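Local coordinates for engineered protein (Artificial gene, PDB 3VB8) that is a product of computational design, probably made to bind and inhibit an enzyme, at residues M8-Y13 against M53-N58; Y13-F18 against G48-M53; S22-E27 against E121-F126; F41-R46 against E127-V132; C112-A117 against S135-A140. All coordinates share one frame; numbering follows the deposited sequence.

How the interactions relate
After a short lead-in, strand 11-19 carries the first segments of interactions 1 and 2 and pairs antiparallel with strand 49-54, first 8-13 with 53-58, then 13-18 with 48-53. Interaction 2 is nested inside the loop closed by interaction 1, and the two share Tyr13 and Met53. The next strand opens interaction 3, whose partner is the end of helix 114-122 and the loop leaving it, crossing both. Interaction 4 starts at strand 42-44, the neighbour of 49-54, and ends in the loop after that helix, crossing interactions 1, 2 and 3. Interaction 5 opens at the start of the same helix and closes farther along the loop; it crosses 3 and 4 but follows 1 and 2.

Interaction 1. Residues M8-Y13 against M53-N58; sequences MSVVDY and MLLPGN
The Tyr13 ring meets Leu54 at a slant: methyl CD1 of Leu54 lies 3.7 Å from CB of Tyr13 and 3.9 Å from its CD2, so it touches the root of the ring. With CG of Tyr13 anti to its own N (chi1 -164°), the ring leads away from Leu54 and onward over the sheet. Leu29 of strand 23-31 touches both side chains, Lys61 packs on the tyrosine, and Arg46 of the second subunit reaches Tyr13 and Val11.

Beneath this contact the two backbones form the end of an antiparallel strand pair. Val11 and Leu54 are a hydrogen-bonded pair: N of Val11 donates to O of Leu54 at 2.8 Å, and N of Leu54 returns a bond to O of Val11 at 3.0 Å. Asp12 and Met53 make the next, non-hydrogen-bonded pair, their side chains on the sheet face that Tyr13 and Leu54 do not use. O of Leu54 also takes a C-H contact from CA of Val10.

Beyond Leu54 the chains part. Val10 lies beside Leu55, their side chains pointing the same way, and CG of Pro56 packs 3.7 Å from O of Met8. Proline has no N-H and so cannot donate a further backbone bond, consistent with the pairing ending here and the chain turning into strand 57-67.

Interaction 2. Residues Y13-F18 against G48-M53; sequences YVVTSF and GLLAYM
Tyr13 with Tyr52 and Val15 with Leu50 face each other as hydrogen-bonded antiparallel pairs, each carrying two backbone bonds. Around Tyr13 these are N of Tyr13 to O of Tyr52 at 3.1 Å and N of Tyr52 back to O of Tyr13; around Val15, N of Leu50 to O of Val15 at 2.9 Å and N of Val15 to O of Leu50. A fifth, from N of Ser17 to O of Gly48, is modelled too short for its geometry to be relied on. Val14 opposite Ala51 and Thr16 opposite Leu49 are the non-hydrogen-bonded pairs between, where CA-H groups lean on the same carbonyls.

The strands belong to one antiparallel sheet, their directions 156° apart. At one end Gly48 and Leu49 both face Ser44 in a G1 beta bulge, and Gly48 adopts a positive phi of 81°.

Apolar contacts differ on the two faces. On one, CG2 of Val15 lies 3.4 Å from CB of Leu50 and 3.5 Å from CE2 of Tyr52, at the ring edge; O of Tyr13 lies in the plane of that ring, also at its edge. Leu50 reaches on, its CG 3.6 Å from CB of Ser17. On the other face CG2 of Val14, anti to its backbone N, lies 3.6 Å from CB of Leu49.

The buried polar ends find partners beyond the pair: OG1 of Thr16 bonds to OG of Ser25 and to the backbone O of Phe41 of the second subunit, and OH of Tyr52 to N of Leu29.

Interaction 3. Residues S22-E27 against E121-F126; sequences SQMSHE and EMRPEF
CA of Arg123 sits over the face of the His26 ring, 3.4 Å from its centroid and 15° off the ring normal, a CH-pi contact. Pro124 continues over the imidazole: its N lies above a face, and its CD comes to 3.1 Å from ND1 and 3.5 Å from CG of His26. Beside them Met24 crosses Arg123 at about a right angle. Its SD touches the aliphatic part of the arginine, 3.2 Å from CG and 3.6 Å from CD.

The next shell fixes these groups. In His26, chi1 of -173° sets CG opposite the backbone nitrogen, which carries the ring off the sheet toward the end of helix 114-122 and its exit loop. NE2 hydrogen-bonds to O of Phe119 in the helix, while the Phe119 ring stacks on the histidine; together they hold its rotation. Arg123 turns its charged end away from the ring, NH2 in a salt bridge with Glu107 and NH1 with a sulfate ion, probably from the crystallisation liquor. Ala130 packs on both His26 and Pro124.

No hydrogen bond joins the two segments; strand and exit loop meet through C-H and apolar packing, and the bond to the helix runs to Phe119. The CH groups beside peptide nitrogens in Arg123 and Pro124 are probably polarised, which would suit them to a ring face. A bond from NE2 to a carbonyl is consistent with a proton on that nitrogen.

Interaction 4. Residues F41-R46 against E127-V132; sequences FEHSRR and EKTAWV
Residues 127-132 run past strand 42-44 in the opposite direction without a hydrogen bond between them, the nearest backbones being Arg45 and Thr129, whose CA atoms are 5.8 Å apart. His43 and Trp131 make a T-shaped pair: the imidazole points its edge at the face of the tryptophan six-membered ring, centroids 4.4 Å apart and planes at 74°. ND1 and CE1 lead, with CE1 of His43 3.6 Å from CH2 of Trp131. The histidine's CG stands between its backbone N and carbonyl carbon (chi1 56°), which directs the ring to the loop.

In the fold this is the loop between helix 114-122 and helix 143-156 lying along strand 42-44, the hairpin partner of 49-54. Leu50 of that partner packs on both His43 and Thr129. With an alanine in place of Trp131, the His43 edge would probably lose the face it abuts and be freer to turn.

Thr129 fills the middle: its CG2 is 3.8 Å from CG of Arg45 and 3.7 Å from O of Ser44, while its OG1 gives only a weak bond to O of Ala130. Arg45, extended from CG to NE, lies alongside Lys128, whose CG sits over one face of its guanidinium, 3.3 Å from CZ of Arg45. Their charged ends, NH2 of Arg45 and NZ of Lys128, stay 5.1 Å apart, and Glu125 offers the lysine a long, weak ion pair.

Interaction 5. Residues C112-A117 against S135-A140; sequences CPYVLA and SNYSIA
Tyr114 touches Ile139 first, its CB lying 3.6 Å from methyl CD1 of the isoleucine. At the ring, CG and CD2 keep to the same methyl, CD2 being 3.5 Å from it. Farther along, CE2 meets CD2 of Tyr137 at 3.3 Å, and CZ has that same atom at 3.5 Å. At the tip, OH lies 3.7 Å from CB of Tyr137. The two rings form an edge-to-face pair in which Tyr137 turns its edge to the Tyr114 face; the centroids are 4.6 Å apart and the planes 55° from each other, well short of a perpendicular T. CD2 of Tyr137 stands above the Tyr114 ring, toward the rim.

Tyr114 sits on the first turn of helix 114-122. Pro113 occupies the N-cap, its O receiving a bond from N of Ala117, and the ring of Tyr114 projects from the helix start toward the loop that leads to helix 143-156. A chi1 of -164° places CG across from the backbone nitrogen, the setting that swings the ring out to Tyr137. A serine at Tyr114 would probably leave the Tyr137 edge without a face to rest on and open a gap beside the Ile139 methyl.

Val115 takes the other share of Ile139: its CG2 lies 3.4 Å from CD1 of Ile139, the two side chains crossing at about a right angle. Trp36 and Phe37 of strand 36-37 pack on Tyr114 and Val115 respectively.

Interaction 1. Residues M8-Y13 against M53-N58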
# COMPACT_ATOMS: atom_id res chain seq x y z
N MET A 8 11.22 25.73 3.64
CA MET A 8 10.40 24.77 4.43
C MET A 8 11.23 23.63 5.04
O MET A 8 12.02 22.98 4.35
CB MET A 8 9.30 24.20 3.53
CG MET A 8 8.14 25.18 3.27
SD MET A 8 6.75 25.00 4.45
CE MET A 8 7.49 25.66 6.02
N SER A 9 11.05 23.39 6.33
CA SER A 9 11.81 22.33 7.00
C SER A 9 11.14 20.95 7.02
O SER A 9 10.64 20.48 6.01
CB SER A 9 12.15 22.75 8.42
OG SER A 9 13.23 23.66 8.41
N VAL A 10 11.16 20.30 8.18
CA VAL A 10 10.58 18.97 8.31
C VAL A 10 9.25 18.75 7.57
O VAL A 10 8.30 19.53 7.69
CB VAL A 10 10.38 18.58 9.79
CG1 VAL A 10 11.52 19.13 10.60
CG2 VAL A 10 9.01 19.05 10.31
N VAL A 11 9.21 17.66 6.81
CA VAL A 11 8.03 17.27 6.05
C VAL A 11 7.72 15.85 6.47
O VAL A 11 8.60 15.16 6.96
CB VAL A 11 8.29 17.31 4.53
CG1 VAL A 11 7.09 16.72 3.78
CG2 VAL A 11 8.55 18.74 4.06
N ASP A 12 6.47 15.42 6.28
CA ASP A 12 6.05 14.08 6.68
C ASP A 12 6.16 13.11 5.54
O ASP A 12 5.92 13.46 4.39
CB ASP A 12 4.61 14.12 7.20
CG ASP A 12 4.46 15.00 8.43
OD1 ASP A 12 5.03 14.66 9.48
OD2 ASP A 12 3.78 16.05 8.36
N TYR A 13 6.54 11.88 5.87
CA TYR A 13 6.67 10.82 4.90
C TYR A 13 6.23 9.57 5.61
O TYR A 13 6.76 9.22 6.67
CB TYR A 13 8.12 10.71 4.43
CG TYR A 13 8.28 9.91 3.16
CD1 TYR A 13 7.48 10.18 2.04
CD2 TYR A 13 9.23 8.90 3.06
CE1 TYR A 13 7.63 9.47 0.86
CE2 TYR A 13 9.38 8.19 1.87
CZ TYR A 13 8.58 8.47 0.79
OH TYR A 13 8.75 7.74 -0.36
N MET A 53 9.76 12.27 10.05
CA MET A 53 9.88 13.72 10.07
C MET A 53 11.20 13.96 9.39
O MET A 53 12.24 14.02 10.04
CB MET A 53 9.91 14.28 11.50
CG MET A 53 8.58 14.29 12.25
SD MET A 53 8.63 15.33 13.71
CE MET A 53 9.91 14.49 14.64
N LEU A 54 11.15 14.03 8.06
CA LEU A 54 12.33 14.26 7.24
C LEU A 54 12.71 15.75 7.04
O LEU A 54 11.86 16.64 6.95
CB LEU A 54 12.13 13.63 5.86
CG LEU A 54 11.88 12.13 5.78
CD1 LEU A 54 11.64 11.73 4.33
CD2 LEU A 54 13.09 11.39 6.31
N LEU A 55 14.01 15.98 6.96
CA LEU A 55 14.57 17.30 6.73
C LEU A 55 15.13 17.23 5.32
O LEU A 55 15.61 16.18 4.90
CB LEU A 55 15.69 17.57 7.73
CG LEU A 55 15.30 17.64 9.20
CD1 LEU A 55 16.55 17.64 10.07
CD2 LEU A 55 14.47 18.90 9.41
N PRO A 56 15.05 18.33 4.58
CA PRO A 56 15.55 18.35 3.21
C PRO A 56 16.85 17.56 3.05
O PRO A 56 17.77 17.70 3.85
CB PRO A 56 15.73 19.83 2.94
CG PRO A 56 14.57 20.42 3.70
CD PRO A 56 14.60 19.66 5.02
N GLY A 57 16.91 16.73 2.03
CA GLY A 57 18.11 15.95 1.80
C GLY A 57 17.82 14.75 0.93
O GLY A 57 16.74 14.62 0.35
N ASN A 58 18.81 13.86 0.83
CA ASN A 58 18.66 12.65 0.04
C ASN A 58 18.47 11.41 0.90
O ASN A 58 19.10 11.24 1.95
CB ASN A 58 19.87 12.47 -0.87
CG ASN A 58 20.07 13.64 -1.79
OD1 ASN A 58 20.93 14.48 -1.54
ND2 ASN A 58 19.26 13.73 -2.85

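Interaction 2. Residues Y13-F18 against G48-M53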
# COMPACT_ATOMS: atom_id res chain seq x y z
N TYR A 13 6.54 11.88 5.87
CA TYR A 13 6.67 10.82 4.90
C TYR A 13 6.23 9.57 5.61
O TYR A 13 6.76 9.22 6.67
CB TYR A 13 8.12 10.71 4.43
CG TYR A 13 8.28 9.91 3.16
CD1 TYR A 13 7.48 10.18 2.04
CD2 TYR A 13 9.23 8.90 3.06
CE1 TYR A 13 7.63 9.47 0.86
CE2 TYR A 13 9.38 8.19 1.87
CZ TYR A 13 8.58 8.47 0.79
OH TYR A 13 8.75 7.74 -0.36
N VAL A 14 5.23 8.89 5.06
CA VAL A 14 4.76 7.68 5.69
C VAL A 14 5.08 6.47 4.80
O VAL A 14 5.12 6.58 3.57
CB VAL A 14 3.23 7.80 5.97
CG1 VAL A 14 2.49 7.89 4.68
CG2 VAL A 14 2.72 6.60 6.78
N VAL A 15 5.37 5.32 5.42
CA VAL A 15 5.66 4.11 4.66
C VAL A 15 4.83 2.94 5.20
O VAL A 15 4.34 3.00 6.32
CB VAL A 15 7.15 3.74 4.73
CG1 VAL A 15 7.98 4.82 3.96
CG2 VAL A 15 7.59 3.59 6.20
N THR A 16 4.66 1.89 4.41
CA THR A 16 3.85 0.79 4.91
C THR A 16 4.77 -0.20 5.57
O THR A 16 5.86 -0.47 5.06
CB THR A 16 3.07 0.09 3.78
OG1 THR A 16 3.99 -0.32 2.76
CG2 THR A 16 2.01 1.01 3.19
N SER A 17 4.33 -0.74 6.70
CA SER A 17 5.13 -1.72 7.40
C SER A 17 4.17 -2.65 8.11
O SER A 17 3.56 -2.26 9.10
CB SER A 17 6.06 -1.03 8.41
OG SER A 17 7.20 -1.82 8.74
N PHE A 18 4.00 -3.86 7.59
CA PHE A 18 3.10 -4.81 8.25
C PHE A 18 3.28 -6.27 7.81
O PHE A 18 3.55 -6.56 6.66
CB PHE A 18 1.64 -4.38 8.07
CG PHE A 18 1.06 -4.75 6.75
CD1 PHE A 18 0.51 -6.01 6.55
CD2 PHE A 18 1.03 -3.81 5.72
CE1 PHE A 18 -0.06 -6.35 5.32
CE2 PHE A 18 0.46 -4.13 4.49
CZ PHE A 18 -0.08 -5.40 4.29
N GLY A 48 -0.42 -0.21 10.20
CA GLY A 48 0.66 -0.79 9.44
C GLY A 48 1.52 0.25 8.76
O GLY A 48 2.11 -0.01 7.71
N LEU A 49 1.61 1.42 9.37
CA LEU A 49 2.41 2.50 8.82
C LEU A 49 3.56 2.98 9.72
O LEU A 49 3.55 2.76 10.92
CB LEU A 49 1.49 3.69 8.54
CG LEU A 49 0.19 3.49 7.78
CD1 LEU A 49 -0.62 4.78 7.93
CD2 LEU A 49 0.47 3.16 6.31
N LEU A 50 4.53 3.67 9.13
CA LEU A 50 5.65 4.23 9.88
C LEU A 50 5.71 5.64 9.31
O LEU A 50 5.65 5.80 8.09
CB LEU A 50 6.93 3.46 9.58
CG LEU A 50 7.02 2.03 10.10
CD1 LEU A 50 8.35 1.46 9.75
CD2 LEU A 50 6.81 2.01 11.59
N ALA A 51 5.76 6.65 10.18
CA ALA A 51 5.82 8.04 9.72
C ALA A 51 7.17 8.63 10.00
O ALA A 51 7.76 8.33 11.03
CB ALA A 51 4.80 8.87 10.42
N TYR A 52 7.64 9.52 9.14
CA TYR A 52 8.96 10.12 9.32
C TYR A 52 8.90 11.64 9.26
O TYR A 52 8.13 12.20 8.50
CB TYR A 52 9.90 9.66 8.20
CG TYR A 52 10.24 8.19 8.17
CD1 TYR A 52 11.36 7.71 8.86
CD2 TYR A 52 9.50 7.29 7.40
CE1 TYR A 52 11.73 6.37 8.78
CE2 TYR A 52 9.86 5.94 7.32
CZ TYR A 52 10.99 5.49 8.01
OH TYR A 52 11.40 4.17 7.95
N MET A 53 9.76 12.27 10.05
CA MET A 53 9.88 13.72 10.07
C MET A 53 11.20 13.96 9.39
O MET A 53 12.24 14.02 10.04
CB MET A 53 9.91 14.28 11.50
CG MET A 53 8.58 14.29 12.25
SD MET A 53 8.63 15.33 13.71
CE MET A 53 9.91 14.49 14.64

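Interaction 3. Residues S22-E27 against E121-F126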
# COMPACT_ATOMS: atom_id res chain seq x y z
N SER A 22 -1.11 -13.99 5.29
CA SER A 22 -1.01 -14.11 3.85
C SER A 22 -0.03 -13.18 3.11
O SER A 22 0.43 -13.51 2.01
CB SER A 22 -2.39 -13.93 3.25
OG SER A 22 -3.10 -12.94 3.98
N GLN A 23 0.28 -12.02 3.70
CA GLN A 23 1.20 -11.08 3.07
C GLN A 23 2.07 -10.26 4.00
O GLN A 23 1.95 -10.34 5.21
CB GLN A 23 0.40 -10.11 2.18
CG GLN A 23 -0.75 -9.41 2.89
CD GLN A 23 -1.62 -8.59 1.93
OE1 GLN A 23 -1.15 -7.65 1.27
NE2 GLN A 23 -2.91 -8.93 1.87
N MET A 24 2.96 -9.46 3.43
CA MET A 24 3.83 -8.60 4.22
C MET A 24 4.38 -7.43 3.40
O MET A 24 4.75 -7.61 2.25
CB MET A 24 5.02 -9.40 4.79
CG MET A 24 5.93 -8.53 5.67
SD MET A 24 7.56 -9.22 6.03
CE MET A 24 8.37 -8.76 4.52
N SER A 25 4.45 -6.24 4.00
CA SER A 25 4.96 -5.06 3.30
C SER A 25 5.97 -4.40 4.20
O SER A 25 5.60 -3.81 5.22
CB SER A 25 3.83 -4.06 3.00
OG SER A 25 4.27 -3.00 2.16
N HIS A 26 7.24 -4.52 3.83
CA HIS A 26 8.36 -3.94 4.56
C HIS A 26 9.00 -2.77 3.78
O HIS A 26 9.62 -2.94 2.72
CB HIS A 26 9.37 -5.06 4.86
CG HIS A 26 10.50 -4.64 5.75
ND1 HIS A 26 10.35 -3.75 6.78
CD2 HIS A 26 11.81 -5.00 5.75
CE1 HIS A 26 11.51 -3.56 7.38
NE2 HIS A 26 12.41 -4.31 6.77
N GLU A 27 8.82 -1.56 4.31
CA GLU A 27 9.33 -0.33 3.69
C GLU A 27 10.08 0.54 4.69
O GLU A 27 9.49 1.02 5.67
CB GLU A 27 8.15 0.48 3.15
CG GLU A 27 8.23 0.89 1.71
CD GLU A 27 6.87 1.27 1.18
OE1 GLU A 27 6.22 2.17 1.77
OE2 GLU A 27 6.43 0.67 0.18
N GLU A 121 16.48 -8.01 8.59
CA GLU A 121 16.45 -8.27 10.02
C GLU A 121 15.34 -7.45 10.72
O GLU A 121 14.55 -7.97 11.51
CB GLU A 121 17.81 -7.91 10.61
CG GLU A 121 18.08 -8.42 12.01
CD GLU A 121 19.32 -7.76 12.63
OE1 GLU A 121 19.21 -6.57 12.98
OE2 GLU A 121 20.39 -8.40 12.78
N MET A 122 15.30 -6.16 10.42
CA MET A 122 14.32 -5.27 11.02
C MET A 122 12.88 -5.50 10.56
O MET A 122 11.94 -4.96 11.16
CB MET A 122 14.71 -3.82 10.78
CG MET A 122 15.81 -3.34 11.71
SD MET A 122 16.36 -1.65 11.42
CE MET A 122 17.54 -1.93 10.09
N ARG A 123 12.72 -6.27 9.49
CA ARG A 123 11.40 -6.58 8.93
C ARG A 123 10.35 -6.76 10.01
O ARG A 123 10.60 -7.43 11.00
CB ARG A 123 11.50 -7.85 8.11
CG ARG A 123 10.17 -8.49 7.80
CD ARG A 123 10.13 -9.86 8.46
NE ARG A 123 11.40 -10.57 8.29
CZ ARG A 123 11.54 -11.90 8.35
NH1 ARG A 123 10.47 -12.67 8.56
NH2 ARG A 123 12.74 -12.45 8.23
N PRO A 124 9.15 -6.18 9.82
CA PRO A 124 8.07 -6.28 10.81
C PRO A 124 7.68 -7.73 11.16
O PRO A 124 7.47 -8.59 10.29
CB PRO A 124 6.95 -5.50 10.14
CG PRO A 124 7.19 -5.77 8.71
CD PRO A 124 8.66 -5.55 8.59
N GLU A 125 7.59 -8.00 12.46
CA GLU A 125 7.21 -9.32 12.95
C GLU A 125 5.71 -9.40 12.80
O GLU A 125 5.08 -8.39 12.52
CB GLU A 125 7.63 -9.48 14.42
CG GLU A 125 9.12 -9.69 14.66
CD GLU A 125 9.51 -9.49 16.11
OE1 GLU A 125 8.86 -10.09 17.00
OE2 GLU A 125 10.49 -8.75 16.37
N PHE A 126 5.13 -10.58 12.95
CA PHE A 126 3.69 -10.73 12.79
C PHE A 126 2.88 -9.70 13.58
O PHE A 126 3.22 -9.36 14.71
CB PHE A 126 3.26 -12.14 13.19
CG PHE A 126 1.79 -12.38 13.05
CD1 PHE A 126 1.16 -12.25 11.81
CD2 PHE A 126 1.02 -12.69 14.16
CE1 PHE A 126 -0.22 -12.43 11.68
CE2 PHE A 126 -0.35 -12.86 14.05
CZ PHE A 126 -0.98 -12.73 12.81

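Interaction 4. Residues F41-R46 against E127-V132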
# COMPACT_ATOMS: atom_id res chain seq x y z
N PHE A 41 9.31 8.73 13.82
CA PHE A 41 8.96 9.51 14.99
C PHE A 41 7.66 8.91 15.51
O PHE A 41 7.25 9.16 16.63
CB PHE A 41 8.78 10.98 14.62
CG PHE A 41 7.45 11.29 13.97
CD1 PHE A 41 6.34 11.66 14.75
CD2 PHE A 41 7.29 11.21 12.58
CE1 PHE A 41 5.10 11.95 14.16
CE2 PHE A 41 6.04 11.49 11.98
CZ PHE A 41 4.95 11.86 12.77
N GLU A 42 7.03 8.11 14.68
CA GLU A 42 5.77 7.50 15.07
C GLU A 42 5.55 6.22 14.27
O GLU A 42 6.03 6.11 13.15
CB GLU A 42 4.61 8.48 14.83
CG GLU A 42 3.22 7.84 14.82
CD GLU A 42 2.09 8.85 14.55
OE1 GLU A 42 2.28 9.75 13.69
OE2 GLU A 42 1.01 8.74 15.18
N HIS A 43 4.86 5.26 14.86
CA HIS A 43 4.54 4.01 14.17
C HIS A 43 3.14 3.56 14.58
O HIS A 43 2.78 3.67 15.75
CB HIS A 43 5.55 2.95 14.53
CG HIS A 43 5.63 2.70 16.00
ND1 HIS A 43 6.65 3.20 16.77
CD2 HIS A 43 4.84 1.99 16.84
CE1 HIS A 43 6.50 2.81 18.03
NE2 HIS A 43 5.41 2.07 18.09
N SER A 44 2.36 3.05 13.63
CA SER A 44 1.00 2.63 13.95
C SER A 44 0.69 1.21 13.54
O SER A 44 0.54 0.89 12.37
CB SER A 44 -0.00 3.60 13.29
OG SER A 44 -1.36 3.22 13.48
N ARG A 45 0.55 0.35 14.53
CA ARG A 45 0.24 -1.03 14.26
C ARG A 45 -1.22 -1.10 13.84
O ARG A 45 -1.64 -1.96 13.07
CB ARG A 45 0.47 -1.86 15.52
CG ARG A 45 1.93 -2.21 15.79
CD ARG A 45 2.14 -2.91 17.13
NE ARG A 45 3.55 -3.23 17.34
CZ ARG A 45 4.04 -3.72 18.47
NH1 ARG A 45 3.22 -3.94 19.48
NH2 ARG A 45 5.33 -3.98 18.60
N ARG A 46 -1.99 -0.15 14.34
CA ARG A 46 -3.40 -0.10 14.04
C ARG A 46 -3.60 0.09 12.55
O ARG A 46 -4.68 -0.17 12.02
CB ARG A 46 -4.06 1.04 14.83
CG ARG A 46 -5.58 1.05 14.92
CD ARG A 46 -6.25 1.68 13.70
NE ARG A 46 -7.71 1.74 13.81
CZ ARG A 46 -8.40 2.61 14.57
NH1 ARG A 46 -7.78 3.51 15.32
NH2 ARG A 46 -9.73 2.58 14.58
N GLU A 127 1.79 -9.23 12.96
CA GLU A 127 0.87 -8.26 13.56
C GLU A 127 1.63 -7.20 14.32
O GLU A 127 1.21 -6.76 15.39
CB GLU A 127 -0.11 -8.98 14.51
CG GLU A 127 -1.44 -9.33 13.85
CD GLU A 127 -2.32 -10.22 14.72
OE1 GLU A 127 -2.16 -10.22 15.96
OE2 GLU A 127 -3.18 -10.92 14.15
N LYS A 128 2.75 -6.80 13.74
CA LYS A 128 3.62 -5.79 14.35
C LYS A 128 4.16 -4.90 13.26
O LYS A 128 3.92 -5.17 12.08
CB LYS A 128 4.79 -6.51 15.05
CG LYS A 128 5.27 -5.90 16.35
CD LYS A 128 5.94 -6.98 17.20
CE LYS A 128 4.93 -8.03 17.68
NZ LYS A 128 5.55 -9.09 18.53
N THR A 129 4.87 -3.84 13.63
CA THR A 129 5.49 -2.94 12.66
C THR A 129 6.98 -3.09 12.85
O THR A 129 7.43 -3.67 13.84
CB THR A 129 5.13 -1.42 12.84
OG1 THR A 129 5.54 -0.98 14.13
CG2 THR A 129 3.66 -1.16 12.62
N ALA A 130 7.75 -2.56 11.91
CA ALA A 130 9.18 -2.66 12.01
C ALA A 130 9.66 -1.61 13.02
O ALA A 130 8.90 -0.69 13.32
CB ALA A 130 9.82 -2.44 10.61
N TRP A 131 10.87 -1.76 13.56
CA TRP A 131 11.38 -0.78 14.50
C TRP A 131 12.83 -0.42 14.28
O TRP A 131 13.73 -1.20 14.58
CB TRP A 131 11.22 -1.23 15.95
CG TRP A 131 11.29 -0.06 16.86
CD1 TRP A 131 11.89 0.01 18.09
CD2 TRP A 131 10.68 1.23 16.64
NE1 TRP A 131 11.70 1.27 18.65
CE2 TRP A 131 10.96 2.03 17.78
CE3 TRP A 131 9.93 1.78 15.59
CZ2 TRP A 131 10.50 3.35 17.88
CZ3 TRP A 131 9.49 3.09 15.70
CH2 TRP A 131 9.77 3.86 16.83
N VAL A 132 13.05 0.79 13.79
CA VAL A 132 14.39 1.25 13.54
C VAL A 132 15.04 1.37 14.89
O VAL A 132 14.63 2.19 15.70
CB VAL A 132 14.39 2.63 12.84
CG1 VAL A 132 15.70 3.32 13.04
CG2 VAL A 132 14.16 2.46 11.36

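Interaction 5. Residues C112-A117 against S135-A140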
# COMPACT_ATOMS: atom_id res chain seq x y z
N CYS A 112 26.05 -11.19 2.85
CA CYS A 112 25.04 -10.22 2.48
C CYS A 112 25.45 -8.85 2.95
O CYS A 112 25.82 -8.69 4.10
CB CYS A 112 23.69 -10.59 3.12
SG CYS A 112 22.41 -9.28 3.15
N PRO A 113 25.41 -7.84 2.06
CA PRO A 113 25.78 -6.47 2.44
C PRO A 113 25.10 -6.07 3.76
O PRO A 113 23.94 -6.39 3.99
CB PRO A 113 25.30 -5.65 1.24
CG PRO A 113 25.59 -6.57 0.10
CD PRO A 113 25.10 -7.91 0.62
N TYR A 114 25.84 -5.41 4.64
CA TYR A 114 25.33 -4.99 5.94
C TYR A 114 23.92 -4.40 5.93
O TYR A 114 23.05 -4.87 6.66
CB TYR A 114 26.29 -3.96 6.54
CG TYR A 114 26.10 -3.74 8.02
CD1 TYR A 114 26.49 -4.70 8.95
CD2 TYR A 114 25.55 -2.56 8.49
CE1 TYR A 114 26.33 -4.48 10.32
CE2 TYR A 114 25.38 -2.34 9.83
CZ TYR A 114 25.77 -3.29 10.74
OH TYR A 114 25.60 -3.05 12.09
N VAL A 115 23.70 -3.35 5.13
CA VAL A 115 22.40 -2.68 5.04
C VAL A 115 21.26 -3.58 4.58
O VAL A 115 20.12 -3.43 5.03
CB VAL A 115 22.51 -1.46 4.12
CG1 VAL A 115 21.17 -0.89 3.85
CG2 VAL A 115 23.36 -0.38 4.77
N LEU A 116 21.54 -4.53 3.69
CA LEU A 116 20.50 -5.45 3.24
C LEU A 116 20.20 -6.48 4.33
O LEU A 116 19.07 -6.93 4.47
CB LEU A 116 20.94 -6.16 1.97
CG LEU A 116 19.92 -7.11 1.35
CD1 LEU A 116 18.69 -6.32 0.96
CD2 LEU A 116 20.51 -7.79 0.14
N ALA A 117 21.24 -6.85 5.08
CA ALA A 117 21.09 -7.82 6.16
C ALA A 117 20.26 -7.22 7.26
O ALA A 117 19.35 -7.85 7.79
CB ALA A 117 22.46 -8.21 6.70
N SER A 135 20.66 2.53 16.08
CA SER A 135 21.85 1.71 16.02
C SER A 135 23.21 2.39 15.83
O SER A 135 23.35 3.62 15.74
CB SER A 135 21.66 0.65 14.93
OG SER A 135 20.59 -0.19 15.26
N ASN A 136 24.23 1.54 15.78
CA ASN A 136 25.62 1.92 15.63
C ASN A 136 26.22 1.46 14.27
O ASN A 136 25.50 1.05 13.34
CB ASN A 136 26.40 1.28 16.78
CG ASN A 136 27.78 1.83 16.94
OD1 ASN A 136 28.63 1.20 17.55
ND2 ASN A 136 28.02 3.03 16.40
N TYR A 137 27.54 1.54 14.20
CA TYR A 137 28.32 1.16 13.02
C TYR A 137 28.28 2.20 11.92
O TYR A 137 27.41 3.06 11.91
CB TYR A 137 27.85 -0.18 12.47
CG TYR A 137 28.84 -0.78 11.50
CD1 TYR A 137 30.17 -0.99 11.86
CD2 TYR A 137 28.45 -1.12 10.20
CE1 TYR A 137 31.09 -1.52 10.96
CE2 TYR A 137 29.37 -1.65 9.29
CZ TYR A 137 30.68 -1.85 9.68
OH TYR A 137 31.60 -2.35 8.79
N SER A 138 29.21 2.09 10.97
CA SER A 138 29.29 3.03 9.86
C SER A 138 29.52 2.33 8.54
O SER A 138 30.61 1.82 8.28
CB SER A 138 30.43 4.00 10.09
OG SER A 138 30.30 4.62 11.35
N ILE A 139 28.49 2.31 7.69
CA ILE A 139 28.61 1.67 6.39
C ILE A 139 29.88 2.16 5.69
O ILE A 139 30.20 3.34 5.73
CB ILE A 139 27.36 1.96 5.52
CG1 ILE A 139 26.20 1.08 5.99
CG2 ILE A 139 27.66 1.73 4.04
CD1 ILE A 139 26.52 -0.39 5.98
N ALA A 140 30.60 1.23 5.05
CA ALA A 140 31.86 1.53 4.38
C ALA A 140 31.76 2.46 3.18
O ALA A 140 32.41 3.51 3.14
CB ALA A 140 32.50 0.27 3.93